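Local coordinates for ORF14 (Streptomyces clavuligerus, PDB 2WPX), which binds acetyl coenzyme A in a tandem GNAT architecture and probably acts as an acyltransferase in the clavulanic acid biosynthesis pathway, at residues G48-A53 with L59-V64; R75-D80 with R86-L91; A104-A109 with T119-T124; G138-A143 with A148-I153. One frame throughout, in Å; residues are numbered along the deposited sequence.

Contact 1: residues G48-A53 with L59-V64; sequences GSLRFA and LDDWVV
Leu59 reaches from strand 57-66 of the GNAT fold to Ala53, which follows helix 43-51. This is plain packing between the segment 48-53 and a strand of the acetyltransferase sheet. The side chain of Leu59 carries most of it. Its CB lies too far back to touch residues 48-53. The next atom, CG, stands anti to the carbonyl carbon (chi1 -43°), and this aims the branch point at Ala53. Leu59 CG is 3.6 Å from Ala53 CB. Both branch tips then pass beside the same methyl group, with Leu59 CD2 3.8 Å from Ala53 CB. Leu59 CD1 goes further and reaches the backbone of the helical segment, where it lies 3.6 Å from Ser49 O. One methyl of Leu59 therefore meets both a carbonyl oxygen and the alanine side chain.

Further along the strand, Leu50 and Asp61 form a second point of contact. The leucine side chain lies at a slant to the aspartate, and its CD2 branch touches a carboxylate oxygen. The contact there is van der Waals, 3.4 Å between Leu50 CD2 and Asp61 OD2. That oxygen has stronger partners. Arg75, on the next strand, forms a salt bridge with it, which probably stabilises the charged carboxylate. Arg75 NH1 also hydrogen-bonds to Ser49 OG, which bonds to Met46 O as well. A water bridges helix and strand: it donates to Leu50 O at 3.2 Å and to Asp61 OD2 at 2.5 Å, a distance so short that its exact value is doubtful.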
# COMPACT_ATOMS: atom_id res chain seq x y z
N GLY A 48 -8.83 2.51 12.26
CA GLY A 48 -7.73 1.84 12.91
C GLY A 48 -6.44 2.44 12.41
O GLY A 48 -5.44 2.38 13.13
N SER A 49 -6.43 3.00 11.19
CA SER A 49 -5.19 3.61 10.69
C SER A 49 -4.78 4.87 11.50
O SER A 49 -3.64 5.36 11.36
CB SER A 49 -5.24 3.95 9.21
OG SER A 49 -5.94 5.17 8.99
N LEU A 50 -5.68 5.36 12.34
CA LEU A 50 -5.34 6.52 13.19
C LEU A 50 -4.75 6.05 14.51
O LEU A 50 -4.04 6.82 15.17
CB LEU A 50 -6.60 7.36 13.50
CG LEU A 50 -7.36 7.99 12.35
CD1 LEU A 50 -8.72 8.51 12.89
CD2 LEU A 50 -6.52 9.10 11.69
N ARG A 51 -5.06 4.80 14.89
CA ARG A 51 -4.73 4.32 16.22
C ARG A 51 -3.45 3.47 16.23
O ARG A 51 -2.70 3.40 17.22
CB ARG A 51 -5.92 3.53 16.76
CG ARG A 51 -7.26 4.34 16.81
CD ARG A 51 -8.25 3.79 17.90
NE ARG A 51 -8.81 2.52 17.47
CZ ARG A 51 -9.20 1.52 18.27
NH1 ARG A 51 -9.07 1.59 19.60
NH2 ARG A 51 -9.69 0.43 17.71
N PHE A 52 -3.21 2.83 15.08
CA PHE A 52 -2.21 1.78 14.94
C PHE A 52 -1.33 2.07 13.76
O PHE A 52 -1.72 1.83 12.63
CB PHE A 52 -2.89 0.44 14.73
CG PHE A 52 -3.90 0.12 15.77
CD1 PHE A 52 -5.24 0.17 15.47
CD2 PHE A 52 -3.51 -0.24 17.05
CE1 PHE A 52 -6.20 -0.16 16.49
CE2 PHE A 52 -4.43 -0.54 18.02
CZ PHE A 52 -5.79 -0.50 17.74
N ALA A 53 -0.15 2.58 14.04
CA ALA A 53 0.72 2.99 13.00
C ALA A 53 1.69 1.86 12.73
O ALA A 53 1.86 0.92 13.55
CB ALA A 53 1.47 4.30 13.38
N LEU A 59 2.65 9.22 13.52
CA LEU A 59 1.67 9.89 12.63
C LEU A 59 1.36 11.29 13.10
O LEU A 59 1.35 11.56 14.31
CB LEU A 59 0.36 9.15 12.58
CG LEU A 59 0.51 7.64 12.47
CD1 LEU A 59 -0.79 7.01 12.75
CD2 LEU A 59 0.97 7.30 11.02
N ASP A 60 1.09 12.19 12.17
CA ASP A 60 0.73 13.54 12.51
C ASP A 60 -0.48 13.85 11.55
O ASP A 60 -0.30 14.22 10.37
CB ASP A 60 1.93 14.47 12.27
CG ASP A 60 1.79 15.82 12.95
OD1 ASP A 60 0.65 16.25 13.15
OD2 ASP A 60 2.82 16.45 13.30
N ASP A 61 -1.70 13.61 12.04
CA ASP A 61 -2.91 13.64 11.17
C ASP A 61 -3.74 14.90 11.37
O ASP A 61 -4.02 15.31 12.49
CB ASP A 61 -3.78 12.42 11.45
CG ASP A 61 -3.06 11.15 11.14
OD1 ASP A 61 -2.22 11.23 10.22
OD2 ASP A 61 -3.31 10.10 11.79
N TRP A 62 -4.13 15.54 10.28
CA TRP A 62 -4.91 16.75 10.38
C TRP A 62 -6.11 16.78 9.44
O TRP A 62 -6.11 16.14 8.37
CB TRP A 62 -4.01 17.90 10.02
CG TRP A 62 -2.93 18.10 11.01
CD1 TRP A 62 -1.76 17.39 11.15
CD2 TRP A 62 -2.92 19.10 12.02
NE1 TRP A 62 -1.01 17.91 12.19
CE2 TRP A 62 -1.70 18.95 12.75
CE3 TRP A 62 -3.81 20.12 12.36
CZ2 TRP A 62 -1.37 19.78 13.82
CZ3 TRP A 62 -3.48 20.96 13.41
CH2 TRP A 62 -2.27 20.78 14.14
N VAL A 63 -7.14 17.52 9.83
CA VAL A 63 -8.14 17.95 8.87
C VAL A 63 -8.16 19.46 8.72
O VAL A 63 -7.63 20.21 9.56
CB VAL A 63 -9.56 17.42 9.20
CG1 VAL A 63 -9.62 15.92 9.04
CG2 VAL A 63 -10.02 17.89 10.57
N VAL A 64 -8.79 19.92 7.65
CA VAL A 64 -8.99 21.36 7.51
C VAL A 64 -10.49 21.67 7.40
O VAL A 64 -11.23 20.96 6.71
CB VAL A 64 -8.13 22.00 6.40
CG1 VAL A 64 -8.57 21.56 5.01
CG2 VAL A 64 -8.15 23.53 6.55
O HOH W 1 -3.60 9.89 14.22

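Contact 2: residues R75-D80 with R86-L91; sequences RLALPD and RVDQLL. With ACO (acetyl coenzyme *a), chain C.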
# COMPACT_ATOMS: atom_id res chain seq x y z
N ARG A 75 -2.25 13.93 6.03
CA ARG A 75 -1.70 12.94 6.95
C ARG A 75 -0.23 12.76 6.64
O ARG A 75 0.13 12.48 5.49
CB ARG A 75 -2.43 11.59 6.80
CG ARG A 75 -3.99 11.65 6.98
CD ARG A 75 -4.59 10.23 7.36
NE ARG A 75 -4.00 9.65 8.59
CZ ARG A 75 -4.13 8.37 8.92
NH1 ARG A 75 -4.85 7.57 8.13
NH2 ARG A 75 -3.56 7.89 10.01
N LEU A 76 0.62 12.92 7.65
CA LEU A 76 2.03 12.64 7.50
C LEU A 76 2.43 11.40 8.22
O LEU A 76 1.93 11.13 9.31
CB LEU A 76 2.88 13.76 8.09
CG LEU A 76 2.90 15.03 7.27
CD1 LEU A 76 4.12 15.81 7.70
CD2 LEU A 76 2.88 14.78 5.75
N ALA A 77 3.37 10.66 7.66
CA ALA A 77 3.97 9.53 8.40
C ALA A 77 5.40 9.90 8.59
O ALA A 77 6.07 10.32 7.66
CB ALA A 77 3.83 8.19 7.61
N LEU A 78 5.88 9.78 9.83
CA LEU A 78 7.25 10.16 10.13
C LEU A 78 8.02 8.92 10.55
O LEU A 78 7.85 8.44 11.67
CB LEU A 78 7.31 11.20 11.28
CG LEU A 78 6.66 12.59 11.09
CD1 LEU A 78 7.04 13.30 9.82
CD2 LEU A 78 5.19 12.52 11.25
N PRO A 79 8.86 8.40 9.66
CA PRO A 79 9.71 7.27 10.07
C PRO A 79 10.69 7.69 11.18
O PRO A 79 11.46 8.65 11.01
CB PRO A 79 10.49 6.94 8.78
CG PRO A 79 9.73 7.65 7.66
CD PRO A 79 9.17 8.86 8.30
N ASP A 80 10.68 7.00 12.31
CA ASP A 80 11.61 7.36 13.39
C ASP A 80 13.03 7.48 12.87
O ASP A 80 13.45 6.65 12.07
CB ASP A 80 11.59 6.30 14.51
CG ASP A 80 10.27 6.24 15.19
OD1 ASP A 80 9.88 5.15 15.62
OD2 ASP A 80 9.61 7.29 15.28
N ARG A 86 6.67 11.64 4.98
CA ARG A 86 5.93 11.09 3.90
C ARG A 86 4.43 11.52 3.94
O ARG A 86 3.76 11.38 4.97
CB ARG A 86 6.00 9.59 3.96
CG ARG A 86 4.98 8.97 3.06
CD ARG A 86 5.31 7.51 2.77
NE ARG A 86 5.96 6.83 3.90
CZ ARG A 86 5.29 6.19 4.86
NH1 ARG A 86 3.96 6.21 4.83
NH2 ARG A 86 5.94 5.56 5.86
N VAL A 87 3.93 11.99 2.80
CA VAL A 87 2.54 12.40 2.74
C VAL A 87 1.65 11.22 2.51
O VAL A 87 1.55 10.75 1.41
CB VAL A 87 2.29 13.48 1.65
CG1 VAL A 87 0.83 13.88 1.63
CG2 VAL A 87 3.16 14.70 1.97
N ASP A 88 0.99 10.71 3.55
CA ASP A 88 0.20 9.51 3.36
C ASP A 88 -1.18 9.89 2.85
O ASP A 88 -1.88 9.04 2.32
CB ASP A 88 0.08 8.72 4.63
CG ASP A 88 1.17 7.68 4.76
OD1 ASP A 88 1.22 7.07 5.84
OD2 ASP A 88 1.95 7.42 3.79
N GLN A 89 -1.55 11.16 3.02
CA GLN A 89 -2.81 11.65 2.53
C GLN A 89 -2.80 13.16 2.39
O GLN A 89 -2.46 13.87 3.34
CB GLN A 89 -4.02 11.20 3.39
CG GLN A 89 -5.36 11.72 2.88
CD GLN A 89 -6.55 11.34 3.78
OE1 GLN A 89 -7.39 10.49 3.43
NE2 GLN A 89 -6.61 11.93 4.96
N LEU A 90 -3.17 13.64 1.21
CA LEU A 90 -3.46 15.05 1.02
C LEU A 90 -4.70 15.14 0.11
O LEU A 90 -4.60 14.97 -1.09
CB LEU A 90 -2.24 15.79 0.40
CG LEU A 90 -2.28 17.32 0.47
CD1 LEU A 90 -0.90 17.93 0.38
CD2 LEU A 90 -3.25 17.96 -0.62
N LEU A 91 -5.86 15.44 0.69
CA LEU A 91 -7.13 15.28 -0.00
C LEU A 91 -8.04 16.53 0.17
O LEU A 91 -8.18 17.09 1.28
CB LEU A 91 -7.82 14.02 0.54
CG LEU A 91 -9.12 13.46 -0.05
CD1 LEU A 91 -9.51 12.16 0.57
CD2 LEU A 91 -10.22 14.41 0.27
N1A ACO C . -5.51 20.23 -13.20
C2A ACO C . -4.50 21.03 -13.50
N3A ACO C . -3.80 21.75 -12.60
C4A ACO C . -4.11 21.65 -11.31
C5A ACO C . -5.16 20.82 -10.95
C6A ACO C . -5.86 20.10 -11.91
N6A ACO C . -6.86 19.30 -11.55
N7A ACO C . -5.30 20.89 -9.63
C8A ACO C . -4.35 21.69 -9.16
N9A ACO C . -3.64 22.16 -10.17
C1B ACO C . -2.53 23.10 -9.91
C2B ACO C . -2.74 24.54 -10.36
O2B ACO C . -1.46 25.15 -10.46
C3B ACO C . -3.44 25.11 -9.18
O3B ACO C . -3.16 26.48 -8.99
P3B ACO C . -4.22 27.53 -9.57
O7A ACO C . -3.99 29.12 -9.27
O8A ACO C . -4.96 27.04 -10.84
O9A ACO C . -3.17 27.75 -10.62
C4B ACO C . -2.68 24.49 -7.99
O4B ACO C . -2.26 23.18 -8.44
C5B ACO C . -4.04 24.65 -7.27
O5B ACO C . -4.05 23.95 -6.18
P1A ACO C . -5.16 24.16 -5.16
O1A ACO C . -4.40 24.44 -3.78
O2A ACO C . -6.31 25.10 -5.49
O3A ACO C . -5.80 22.75 -5.38
P2A ACO C . -6.79 21.74 -4.70
O4A ACO C . -7.89 21.57 -5.80
O5A ACO C . -7.41 22.17 -3.42
O6A ACO C . -5.85 20.38 -4.80
CBP ACO C . -5.52 18.04 -5.38
CCP ACO C . -6.04 19.04 -4.33
CDP ACO C . -5.04 19.23 -6.20
CEP ACO C . -4.57 17.53 -4.36
CAP ACO C . -6.97 17.51 -5.50
OAP ACO C . -7.15 17.15 -6.83
C9P ACO C . -7.16 16.21 -4.69
O9P ACO C . -7.50 16.26 -3.51
N8P ACO C . -7.15 15.08 -5.39
C7P ACO C . -7.29 13.75 -4.76
C6P ACO C . -6.12 13.63 -3.81
C5P ACO C . -4.75 13.61 -4.46
O5P ACO C . -4.54 13.06 -5.54
N4P ACO C . -3.81 14.18 -3.77
C3P ACO C . -2.42 14.06 -4.18
C2P ACO C . -1.80 15.41 -4.46
S1P ACO C . -0.12 14.93 -4.92
C ACO C . 0.70 15.48 -3.52
O ACO C . 0.05 15.71 -2.50
CH3 ACO C . 2.21 15.71 -3.66
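Ala77 CB lies over one face of the Arg86 guanidinium, 3.4 Å from Arg86 NH1. At the edge of the same group, in its plane, is Asp88 OD2. The salt bridge between Arg86 NH1 and Asp88 OD2 is 2.6 Å long and meets the carboxylate on its syn side. The arginine chain leaves with CG anti to the backbone N (chi1 167°) and bends at chi3. This turns the guanidinium back over the alanine. The other carboxylate oxygen, Asp88 OD1, is 3.3 Å from Ala77 CB.

The two strands form an antiparallel hairpin, and Ala77 and Arg86 are a hydrogen-bonded pair in it. A classic beta bulge follows, with Asp88 and Gln89 both opposite Arg75. Arg75 O takes both amides, Asp88 N at 2.8 Å and Gln89 N at a longer 3.3 Å. Arg75 N gives its proton to Gln89 O. On the face that carries Ala77 and Arg86, Arg75 CG packs 3.6 Å from Gln89 CB. On the opposite face, Leu76 CD2 meets Val87 CG2 at 3.8 Å. The chain turns at Asp88, and beyond it Leu90 O accepts a hydrogen bond from the pantetheine amide N4P of acetyl coenzyme A, 2.9 Å away.

Contact 3: residues A104-A109 with T119-T124; sequences ALWAHA and TTLTAT
Leu121 sets a single methyl group, CD2, in the corner made by two residues of helix 101-115. It meets Ala109 at the backbone and at the side chain: Leu121 CD2 is 3.9 Å from Ala109 C and 4.1 Å from Ala109 CB. It also lies over one face of the Trp106 indole, offset toward the rim. The nearest ring atom there is CH2, 4.2 Å from Leu121 CD2. The contact is buried, and its side-chain pairs are apolar. The spacings are ordinary van der Waals distances.

The helix positions its two partners about one turn apart. Trp106 and Ala109 are three residues apart, so both look to the same flank. Ala109 N bonds to Leu105 O at 2.7 Å, a normal helical bond. The tryptophan CG is anti to the backbone N (chi1 178°). This carries the ring off the helix toward the strand and the cofactor, where its six-membered part can reach Leu121. The same part of the ring also reaches the ligand: Trp106 CZ3 is 3.9 Å from the acetyl methyl CH3 of acetyl coenzyme A.

On the strand, side chains alternate, and Leu121 and Ala123 point to the helix while Thr122 points away. The unit is the beta-alpha-beta crossover of the GNAT fold, made of strand 84-92, helix 101-115 and strand 120-127. Strand 120-127 runs parallel to strand 84-92 on one side and antiparallel to strand 323-334 on the other, while Trp106 also touches Ala333 of that last strand.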
# COMPACT_ATOMS: atom_id res chain seq x y z
N ALA A 104 -2.77 25.32 0.66
CA ALA A 104 -2.70 25.56 2.08
C ALA A 104 -2.31 24.24 2.83
O ALA A 104 -1.55 24.29 3.78
CB ALA A 104 -4.04 26.14 2.58
N LEU A 105 -2.77 23.09 2.35
CA LEU A 105 -2.46 21.81 3.00
C LEU A 105 -0.98 21.48 2.87
O LEU A 105 -0.32 21.05 3.79
CB LEU A 105 -3.32 20.71 2.41
CG LEU A 105 -4.75 20.68 2.96
CD1 LEU A 105 -5.55 19.62 2.16
CD2 LEU A 105 -4.80 20.41 4.50
N TRP A 106 -0.45 21.76 1.70
CA TRP A 106 0.91 21.54 1.40
C TRP A 106 1.80 22.47 2.23
O TRP A 106 2.89 22.08 2.70
CB TRP A 106 1.10 21.84 -0.08
CG TRP A 106 2.49 21.67 -0.44
CD1 TRP A 106 3.43 22.65 -0.54
CD2 TRP A 106 3.16 20.44 -0.68
NE1 TRP A 106 4.65 22.10 -0.90
CE2 TRP A 106 4.51 20.74 -0.98
CE3 TRP A 106 2.74 19.09 -0.72
CZ2 TRP A 106 5.44 19.76 -1.27
CZ3 TRP A 106 3.68 18.11 -1.00
CH2 TRP A 106 5.01 18.45 -1.27
N ALA A 107 1.37 23.71 2.38
CA ALA A 107 2.12 24.66 3.19
C ALA A 107 2.13 24.21 4.65
O ALA A 107 3.13 24.38 5.35
CB ALA A 107 1.54 26.10 3.07
N HIS A 108 1.01 23.68 5.11
CA HIS A 108 0.92 23.13 6.45
C HIS A 108 1.84 21.88 6.54
O HIS A 108 2.62 21.73 7.48
CB HIS A 108 -0.56 22.85 6.80
CG HIS A 108 -0.80 22.43 8.21
ND1 HIS A 108 -1.35 21.20 8.53
CD2 HIS A 108 -0.58 23.05 9.39
CE1 HIS A 108 -1.43 21.08 9.84
NE2 HIS A 108 -0.96 22.18 10.39
N ALA A 109 1.78 21.01 5.53
CA ALA A 109 2.74 19.86 5.40
C ALA A 109 4.23 20.23 5.58
O ALA A 109 4.88 19.70 6.44
CB ALA A 109 2.55 19.09 4.05
N THR A 119 13.85 17.25 6.61
CA THR A 119 14.33 18.05 5.52
C THR A 119 13.49 17.88 4.24
O THR A 119 13.43 18.79 3.38
CB THR A 119 15.78 17.61 5.16
OG1 THR A 119 16.61 17.78 6.32
CG2 THR A 119 16.34 18.45 4.02
N THR A 120 12.85 16.71 4.11
CA THR A 120 12.29 16.29 2.81
C THR A 120 10.84 15.76 2.97
O THR A 120 10.51 15.04 3.93
CB THR A 120 13.17 15.21 2.13
OG1 THR A 120 14.44 15.76 1.76
CG2 THR A 120 12.53 14.72 0.87
N LEU A 121 9.99 16.15 2.03
CA LEU A 121 8.62 15.68 2.00
C LEU A 121 8.53 14.74 0.79
O LEU A 121 9.07 15.06 -0.27
CB LEU A 121 7.75 16.87 1.82
CG LEU A 121 6.52 17.12 2.66
CD1 LEU A 121 6.48 16.45 4.04
CD2 LEU A 121 6.36 18.63 2.72
N THR A 122 7.95 13.56 0.95
CA THR A 122 7.84 12.63 -0.19
C THR A 122 6.43 12.19 -0.35
O THR A 122 5.61 12.21 0.59
CB THR A 122 8.77 11.36 -0.11
OG1 THR A 122 8.28 10.46 0.87
CG2 THR A 122 10.23 11.71 0.21
N ALA A 123 6.14 11.73 -1.56
CA ALA A 123 4.79 11.55 -1.97
C ALA A 123 4.68 10.53 -3.09
O ALA A 123 5.56 10.47 -3.96
CB ALA A 123 4.20 12.92 -2.43
N THR A 124 3.62 9.75 -3.06
CA THR A 124 3.24 8.92 -4.17
C THR A 124 2.07 9.55 -4.98
O THR A 124 1.02 9.87 -4.44
CB THR A 124 2.84 7.55 -3.71
OG1 THR A 124 3.89 7.02 -2.90
CG2 THR A 124 2.68 6.65 -4.89

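Contact 4: residues G138-A143 with A148-I153; sequences GPAAFA and AHRSDI. With ACO (acetyl coenzyme *a), chain C.
Ala148 points its methyl at the end of segment 138-143, while that of Ala143 is turned to the side. The two CB atoms are a loose 4.5 Å apart. Ala148 N donates to Ala143 O at 3.1 Å, from a position tilted 26° from the carbonyl plane. Ala148 CB also leans on that oxygen. The second meeting is between Ala140 and Arg150. The arginine chain is extended from CG to NE and runs back to the helix. There its NH2 comes obliquely to Ala140 CB, at 3.8 Å. Arg150 NE forms a salt bridge with Glu127 OE2 of strand 120-127, two strands over, which probably holds the guanidinium beside the helix.

Other atoms of the helix meet the cofactor. Phe142 has CG anti to its own N (chi1 174°), and the ring is laid along the pantetheine arm. The methyl CEP of acetyl coenzyme A lies over one ring face, 3.7 Å from Phe142 CD2. The ribose oxygen O4B is at the ring edge. Ala143 CB touches the acetyl methyl CH3 at 3.8 Å, and Gly138 CA lies 3.4 Å from the adenine amino nitrogen N6A. This helix forms one wall of the acetyl coenzyme A site of a GNAT domain.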
# COMPACT_ATOMS: atom_id res chain seq x y z
N GLY A 138 -4.31 16.06 -12.71
CA GLY A 138 -4.35 16.96 -11.54
C GLY A 138 -3.25 16.77 -10.51
O GLY A 138 -2.43 17.66 -10.29
N PRO A 139 -3.22 15.61 -9.86
CA PRO A 139 -2.22 15.42 -8.79
C PRO A 139 -0.78 15.80 -9.20
O PRO A 139 -0.08 16.53 -8.49
CB PRO A 139 -2.30 13.90 -8.54
CG PRO A 139 -3.75 13.54 -8.80
CD PRO A 139 -4.04 14.40 -10.08
N ALA A 140 -0.35 15.32 -10.35
CA ALA A 140 0.99 15.61 -10.83
C ALA A 140 1.13 17.11 -11.16
O ALA A 140 2.19 17.72 -10.88
CB ALA A 140 1.32 14.74 -12.07
N ALA A 141 0.08 17.70 -11.74
CA ALA A 141 0.12 19.15 -12.03
C ALA A 141 0.12 19.96 -10.70
O ALA A 141 0.83 20.97 -10.56
CB ALA A 141 -1.05 19.53 -12.93
N PHE A 142 -0.64 19.51 -9.72
CA PHE A 142 -0.53 20.05 -8.36
C PHE A 142 0.86 19.85 -7.76
O PHE A 142 1.49 20.82 -7.36
CB PHE A 142 -1.62 19.44 -7.46
CG PHE A 142 -1.51 19.80 -6.00
CD1 PHE A 142 -1.81 21.10 -5.54
CD2 PHE A 142 -1.17 18.84 -5.07
CE1 PHE A 142 -1.71 21.43 -4.19
CE2 PHE A 142 -1.05 19.16 -3.72
CZ PHE A 142 -1.33 20.44 -3.28
N ALA A 143 1.39 18.63 -7.79
CA ALA A 143 2.67 18.38 -7.14
C ALA A 143 3.77 19.26 -7.78
O ALA A 143 4.58 19.86 -7.05
CB ALA A 143 3.02 16.88 -7.17
N ALA A 148 7.46 20.32 -5.98
CA ALA A 148 8.01 18.97 -5.84
C ALA A 148 8.53 18.57 -7.23
O ALA A 148 8.15 19.17 -8.26
CB ALA A 148 6.94 18.00 -5.35
N HIS A 149 9.40 17.55 -7.24
CA HIS A 149 9.92 16.95 -8.48
C HIS A 149 9.77 15.42 -8.42
O HIS A 149 9.72 14.82 -7.36
CB HIS A 149 11.39 17.35 -8.68
CG HIS A 149 11.62 18.82 -8.58
ND1 HIS A 149 11.86 19.45 -7.38
CD2 HIS A 149 11.64 19.79 -9.53
CE1 HIS A 149 12.03 20.74 -7.60
NE2 HIS A 149 11.90 20.97 -8.89
N ARG A 150 9.71 14.80 -9.57
CA ARG A 150 9.71 13.34 -9.64
C ARG A 150 11.09 12.81 -9.25
O ARG A 150 12.09 13.38 -9.69
CB ARG A 150 9.36 12.90 -11.07
CG ARG A 150 7.87 12.96 -11.29
CD ARG A 150 7.52 12.42 -12.65
NE ARG A 150 6.15 12.77 -13.01
CZ ARG A 150 5.83 13.92 -13.65
NH1 ARG A 150 6.80 14.76 -13.95
NH2 ARG A 150 4.58 14.20 -13.99
N SER A 151 11.15 11.78 -8.41
CA SER A 151 12.41 11.13 -8.00
C SER A 151 12.90 10.24 -9.09
O SER A 151 12.12 9.63 -9.81
CB SER A 151 12.17 10.23 -6.78
OG SER A 151 11.64 10.96 -5.68
N ASP A 152 14.19 10.11 -9.20
CA ASP A 152 14.72 9.19 -10.20
C ASP A 152 14.80 7.76 -9.65
O ASP A 152 15.87 7.25 -9.43
CB ASP A 152 16.08 9.67 -10.75
CG ASP A 152 16.54 8.86 -11.99
OD1 ASP A 152 17.71 9.01 -12.38
OD2 ASP A 152 15.76 8.05 -12.57
N ILE A 153 13.65 7.18 -9.37
CA ILE A 153 13.56 5.77 -9.05
C ILE A 153 12.35 5.18 -9.79
O ILE A 153 11.44 5.89 -10.22
CB ILE A 153 13.44 5.54 -7.50
CG1 ILE A 153 12.11 6.07 -6.99
CG2 ILE A 153 14.66 6.16 -6.76
CD1 ILE A 153 12.08 6.42 -5.53
N1A ACO C . -5.51 20.23 -13.20
C2A ACO C . -4.50 21.03 -13.50
N3A ACO C . -3.80 21.75 -12.60
C4A ACO C . -4.11 21.65 -11.31
C5A ACO C . -5.16 20.82 -10.95
C6A ACO C . -5.86 20.10 -11.91
N6A ACO C . -6.86 19.30 -11.55
N7A ACO C . -5.30 20.89 -9.63
C8A ACO C . -4.35 21.69 -9.16
N9A ACO C . -3.64 22.16 -10.17
C1B ACO C . -2.53 23.10 -9.91
C2B ACO C . -2.74 24.54 -10.36
O2B ACO C . -1.46 25.15 -10.46
C3B ACO C . -3.44 25.11 -9.18
O3B ACO C . -3.16 26.48 -8.99
P3B ACO C . -4.22 27.53 -9.57
O7A ACO C . -3.99 29.12 -9.27
O8A ACO C . -4.96 27.04 -10.84
O9A ACO C . -3.17 27.75 -10.62
C4B ACO C . -2.68 24.49 -7.99
O4B ACO C . -2.26 23.18 -8.44
C5B ACO C . -4.04 24.65 -7.27
O5B ACO C . -4.05 23.95 -6.18
P1A ACO C . -5.16 24.16 -5.16
O1A ACO C . -4.40 24.44 -3.78
O2A ACO C . -6.31 25.10 -5.49
O3A ACO C . -5.80 22.75 -5.38
P2A ACO C . -6.79 21.74 -4.70
O4A ACO C . -7.89 21.57 -5.80
O5A ACO C . -7.41 22.17 -3.42
O6A ACO C . -5.85 20.38 -4.80
CBP ACO C . -5.52 18.04 -5.38
CCP ACO C . -6.04 19.04 -4.33
CDP ACO C . -5.04 19.23 -6.20
CEP ACO C . -4.57 17.53 -4.36
CAP ACO C . -6.97 17.51 -5.50
OAP ACO C . -7.15 17.15 -6.83
C9P ACO C . -7.16 16.21 -4.69
O9P ACO C . -7.50 16.26 -3.51
N8P ACO C . -7.15 15.08 -5.39
C7P ACO C . -7.29 13.75 -4.76
C6P ACO C . -6.12 13.63 -3.81
C5P ACO C . -4.75 13.61 -4.46
O5P ACO C . -4.54 13.06 -5.54
N4P ACO C . -3.81 14.18 -3.77
C3P ACO C . -2.42 14.06 -4.18
C2P ACO C . -1.80 15.41 -4.46
S1P ACO C . -0.12 14.93 -4.92
C ACO C . 0.70 15.48 -3.52
O ACO C . 0.05 15.71 -2.50
CH3 ACO C . 2.21 15.71 -3.66

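In the fold
The four contacts follow one another along the chain in the first GNAT domain. Arg75 of contact 2 ties into contact 1 through both Asp61 and Ser49, with Ser49 OG 2.8 Å from Arg75 NH1. Contacts 2 and 3 share the sheet, with Val87 N 2.8 Å from Thr122 O. Contacts 2, 3 and 4 converge on acetyl coenzyme A. Leu90 CD2 is 4.0 Å from Phe142 CE2, and Trp106 CB is 4.3 Å from Phe142 CZ. Contact 1 stands back from the ligand. The side chain of Asp61 is about 14 Å from the bound acetyl coenzyme A. The nearest atoms of contacts 1 and 4 are about 11 Å apart.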